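Local coordinates for protein putative retaining b-glycosidase (Saccharophagus degradans, PDB 5A95) that probably hydrolyses mixed-linkage beta-glucans as a retaining glycoside hydrolase of family 5, its specificity being set by its quaternary structure, at residues L120-I123 with D124-V127; P262-N266 with D267-F271. The protein carries 1 engineered substitution. All coordinates share one frame; numbering follows the deposited sequence.

Contact 1 of 2, residues L120-I123 with D124-V127; sequences LGHI and DEAV
His122 and Glu125, one turn apart on helix 116-133, reach out the same way and join in a side-chain hydrogen bond: His122 ND1 gives its N-H to Glu125 OE1 at 2.8 Å. The bond is nearly straight, 167° at the hydrogen, and the two ends meet it differently. OE1 lies in the plane of the imidazole, at the ring's edge, whereas the ring nitrogen comes in from above the carboxylate, 40° out of its plane. With CG of Glu125 beside its own backbone N (chi1 -65°) and the chain extended beyond it, the carboxylate runs back along the helix to the histidine. Glu125 OE1 thus accepts from two donors, His122 ND1 and Trp85 NE1, while the Trp85 ring meets the imidazole nearly at a right angle.

Asp124 faces elsewhere: its OD1 is hydrogen-bonded to Tyr175 OH, and its OD2 forms a salt bridge with Arg174. On the buried side, Ile123 CG2 and Val127 CG2 touch at 4.3 Å, and Ile123 also packs on Ile106 of strand 101-106. Beneath all this run i to i+4 backbone bonds, such as Val127 N to Ile123 O at 2.9 Å. The result is a barrel helix with Ile123 and Ala126 packed onto strand 101-106, as in the (beta/alpha)8 fold of family 5 glycoside hydrolases.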
# COMPACT_ATOMS: atom_id res chain seq x y z
N LEU A 120 -22.84 -3.11 -0.52
CA LEU A 120 -23.57 -2.56 0.62
C LEU A 120 -25.08 -2.57 0.38
O LEU A 120 -25.85 -2.82 1.29
CB LEU A 120 -23.08 -1.15 0.94
CG LEU A 120 -21.65 -1.08 1.48
CD1 LEU A 120 -21.14 0.34 1.37
CD2 LEU A 120 -21.59 -1.58 2.92
N GLY A 121 -25.51 -2.31 -0.85
CA GLY A 121 -26.93 -2.40 -1.16
C GLY A 121 -27.48 -3.80 -0.91
O GLY A 121 -28.65 -3.95 -0.50
N HIS A 122 -26.67 -4.82 -1.16
CA HIS A 122 -27.10 -6.21 -0.88
C HIS A 122 -27.08 -6.51 0.62
O HIS A 122 -27.95 -7.24 1.11
CB HIS A 122 -26.29 -7.22 -1.67
CG HIS A 122 -26.52 -7.14 -3.14
ND1 HIS A 122 -27.76 -7.36 -3.70
CD2 HIS A 122 -25.69 -6.84 -4.16
CE1 HIS A 122 -27.67 -7.22 -5.02
NE2 HIS A 122 -26.43 -6.91 -5.32
N ILE A 123 -26.09 -6.00 1.35
CA ILE A 123 -26.09 -6.15 2.80
C ILE A 123 -27.36 -5.51 3.38
O ILE A 123 -27.96 -6.08 4.29
CB ILE A 123 -24.78 -5.67 3.44
CG1 ILE A 123 -23.60 -6.49 2.93
CG2 ILE A 123 -24.89 -5.78 4.96
CD1 ILE A 123 -22.24 -5.92 3.30
N ASP A 124 -27.79 -4.37 2.84
CA ASP A 124 -29.05 -3.75 3.28
C ASP A 124 -30.23 -4.72 3.16
O ASP A 124 -31.10 -4.72 4.01
CB ASP A 124 -29.39 -2.54 2.42
CG ASP A 124 -28.51 -1.33 2.66
OD1 ASP A 124 -27.60 -1.32 3.54
OD2 ASP A 124 -28.75 -0.35 1.91
N GLU A 125 -30.26 -5.49 2.07
CA GLU A 125 -31.31 -6.49 1.88
C GLU A 125 -31.28 -7.50 3.02
O GLU A 125 -32.32 -7.83 3.60
CB GLU A 125 -31.17 -7.20 0.53
CG GLU A 125 -31.37 -6.28 -0.66
CD GLU A 125 -30.85 -6.82 -1.98
OE1 GLU A 125 -29.98 -7.72 -2.02
OE2 GLU A 125 -31.30 -6.31 -3.03
N ALA A 126 -30.08 -8.00 3.32
CA ALA A 126 -29.93 -8.94 4.43
C ALA A 126 -30.37 -8.35 5.77
O ALA A 126 -30.96 -9.06 6.59
CB ALA A 126 -28.49 -9.41 4.52
N VAL A 127 -30.05 -7.09 6.01
CA VAL A 127 -30.45 -6.41 7.24
C VAL A 127 -31.98 -6.42 7.33
O VAL A 127 -32.55 -6.76 8.37
CB VAL A 127 -29.89 -4.97 7.33
CG1 VAL A 127 -30.48 -4.22 8.50
CG2 VAL A 127 -28.36 -5.01 7.45

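Contact 2 of 2, residues P262-N266 with D267-F271; sequences PEVKN and DKNFF
The chain stays extended from Val264 through Asn266 and turns helical at Asp267, the start of helix 267-279, where a weak bond from Phe270 N to Asn266 O, 3.3 Å long, marks the first turn. Asn266 is the N-cap. Its CG sits between the backbone N and the carbonyl carbon (chi1 63°), which swings the amide oxygen over the start of the helix; there Asn266 OD1 takes the N-H of Asn269 N at 2.8 Å, almost along its own C=O direction.

Asn269 answers with its side chain. Asn269 ND2 hands a hydrogen to Val264 O at 2.8 Å, very straight at 175°, the acceptor lying in the plane of the Asn269 amide. The two asparagine amides are turned 43° from one another. One residue therefore grips the loop twice, by its backbone N at the cap and by its side-chain amide two residues further back.

Pro262 packs against both Asn269 and Phe270. Pro262 CG stands over the centre of the Phe270 ring, 3.6 Å from the centroid, a CH-pi contact, while Pro262 CB rests on Asn269 CB at 3.7 Å. Lys265 brings its aliphatic CG to Phe270 CE2, 3.8 Å away. Beyond the loop, Phe270 meets Trp274 and Arg315. An alanine in place of Phe270 would probably leave the proline ring without the aromatic face it rests on and Lys265 CG without its contact to the ring, opening a gap between loop and helix. Asp267, at the first helical position, pairs outward with Arg315 of helix 312-323. Taken together this is an asparagine N-cap, backed by a proline-aromatic contact, at the start of a surface helix in the barrel's outer layer.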
# COMPACT_ATOMS: atom_id res chain seq x y z
N PRO A 262 -5.68 -35.22 19.62
CA PRO A 262 -5.34 -36.13 20.72
C PRO A 262 -4.91 -37.49 20.20
O PRO A 262 -5.42 -37.97 19.19
CB PRO A 262 -6.66 -36.28 21.47
CG PRO A 262 -7.71 -36.02 20.43
CD PRO A 262 -7.13 -34.98 19.52
N GLU A 263 -4.01 -38.12 20.91
CA GLU A 263 -3.55 -39.44 20.53
C GLU A 263 -4.63 -40.48 20.73
O GLU A 263 -4.75 -41.39 19.94
CB GLU A 263 -2.30 -39.78 21.34
CG GLU A 263 -1.12 -38.86 20.98
CD GLU A 263 0.09 -38.98 21.89
OE1 GLU A 263 0.06 -39.71 22.92
OE2 GLU A 263 1.08 -38.30 21.57
N VAL A 264 -5.42 -40.30 21.76
CA VAL A 264 -6.57 -41.14 22.01
C VAL A 264 -7.82 -40.27 21.92
O VAL A 264 -8.00 -39.31 22.69
CB VAL A 264 -6.50 -41.82 23.40
CG1 VAL A 264 -7.77 -42.62 23.66
CG2 VAL A 264 -5.28 -42.74 23.49
N LYS A 265 -8.70 -40.62 20.99
CA LYS A 265 -9.93 -39.88 20.76
C LYS A 265 -10.99 -40.31 21.76
O LYS A 265 -11.51 -41.43 21.72
CB LYS A 265 -10.45 -40.10 19.34
CG LYS A 265 -9.58 -39.50 18.25
CD LYS A 265 -10.29 -39.58 16.89
CE LYS A 265 -9.58 -38.80 15.79
NZ LYS A 265 -8.41 -39.58 15.35
N ASN A 266 -11.30 -39.38 22.67
CA ASN A 266 -12.38 -39.51 23.64
C ASN A 266 -12.81 -38.11 24.04
O ASN A 266 -12.21 -37.13 23.61
CB ASN A 266 -11.98 -40.39 24.83
CG ASN A 266 -10.84 -39.82 25.65
OD1 ASN A 266 -10.63 -38.62 25.69
ND2 ASN A 266 -10.10 -40.70 26.30
N ASP A 267 -13.87 -38.01 24.83
CA ASP A 267 -14.36 -36.69 25.23
C ASP A 267 -13.33 -35.92 26.03
O ASP A 267 -13.09 -34.76 25.74
CB ASP A 267 -15.64 -36.80 26.04
CG ASP A 267 -16.86 -37.12 25.21
OD1 ASP A 267 -16.74 -37.53 24.04
OD2 ASP A 267 -17.95 -37.00 25.77
N LYS A 268 -12.72 -36.56 27.03
CA LYS A 268 -11.81 -35.86 27.93
C LYS A 268 -10.69 -35.19 27.15
O LYS A 268 -10.32 -34.04 27.39
CB LYS A 268 -11.17 -36.85 28.92
CG LYS A 268 -10.07 -36.27 29.77
CD LYS A 268 -9.47 -37.30 30.72
CE LYS A 268 -8.32 -36.70 31.51
NZ LYS A 268 -7.76 -37.65 32.47
N ASN A 269 -10.11 -35.91 26.20
CA ASN A 269 -8.92 -35.43 25.54
C ASN A 269 -9.23 -34.29 24.55
O ASN A 269 -8.46 -33.33 24.46
CB ASN A 269 -8.15 -36.56 24.87
CG ASN A 269 -7.59 -37.56 25.87
OD1 ASN A 269 -7.40 -37.24 27.04
ND2 ASN A 269 -7.36 -38.76 25.41
N PHE A 270 -10.35 -34.39 23.84
CA PHE A 270 -10.77 -33.26 23.01
C PHE A 270 -11.13 -32.04 23.86
O PHE A 270 -10.73 -30.92 23.55
CB PHE A 270 -11.93 -33.61 22.10
CG PHE A 270 -11.51 -34.30 20.84
CD1 PHE A 270 -10.92 -33.56 19.83
CD2 PHE A 270 -11.70 -35.67 20.66
CE1 PHE A 270 -10.49 -34.19 18.66
CE2 PHE A 270 -11.30 -36.29 19.48
CZ PHE A 270 -10.69 -35.54 18.49
N PHE A 271 -11.88 -32.24 24.94
CA PHE A 271 -12.30 -31.10 25.75
C PHE A 271 -11.07 -30.40 26.31
O PHE A 271 -11.04 -29.16 26.37
CB PHE A 271 -13.19 -31.54 26.92
CG PHE A 271 -14.54 -32.10 26.54
CD1 PHE A 271 -15.06 -32.00 25.26
CD2 PHE A 271 -15.31 -32.73 27.49
CE1 PHE A 271 -16.30 -32.51 24.94
CE2 PHE A 271 -16.57 -33.26 27.19
CZ PHE A 271 -17.07 -33.12 25.92

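Contact 1 and contact 2 lie on opposite sides of the chain's centre, their own centres 42 Å apart and their nearest atoms about 33 Å apart, so neither touches the other. What they share is the fold: both sit on helices outside the barrel strands, contact 1 in the middle of helix 116-133, contact 2 where helix 267-279 begins. Contact 1 is partly buried, its centre about 17 Å from the centre of the chain; that of contact 2, a surface contact, is about 26 Å from it. Two bound ions lie some way off contact 1: a magnesium ion about 9 Å from the Val127 side chain and a sodium ion about 12 Å from that of Leu120.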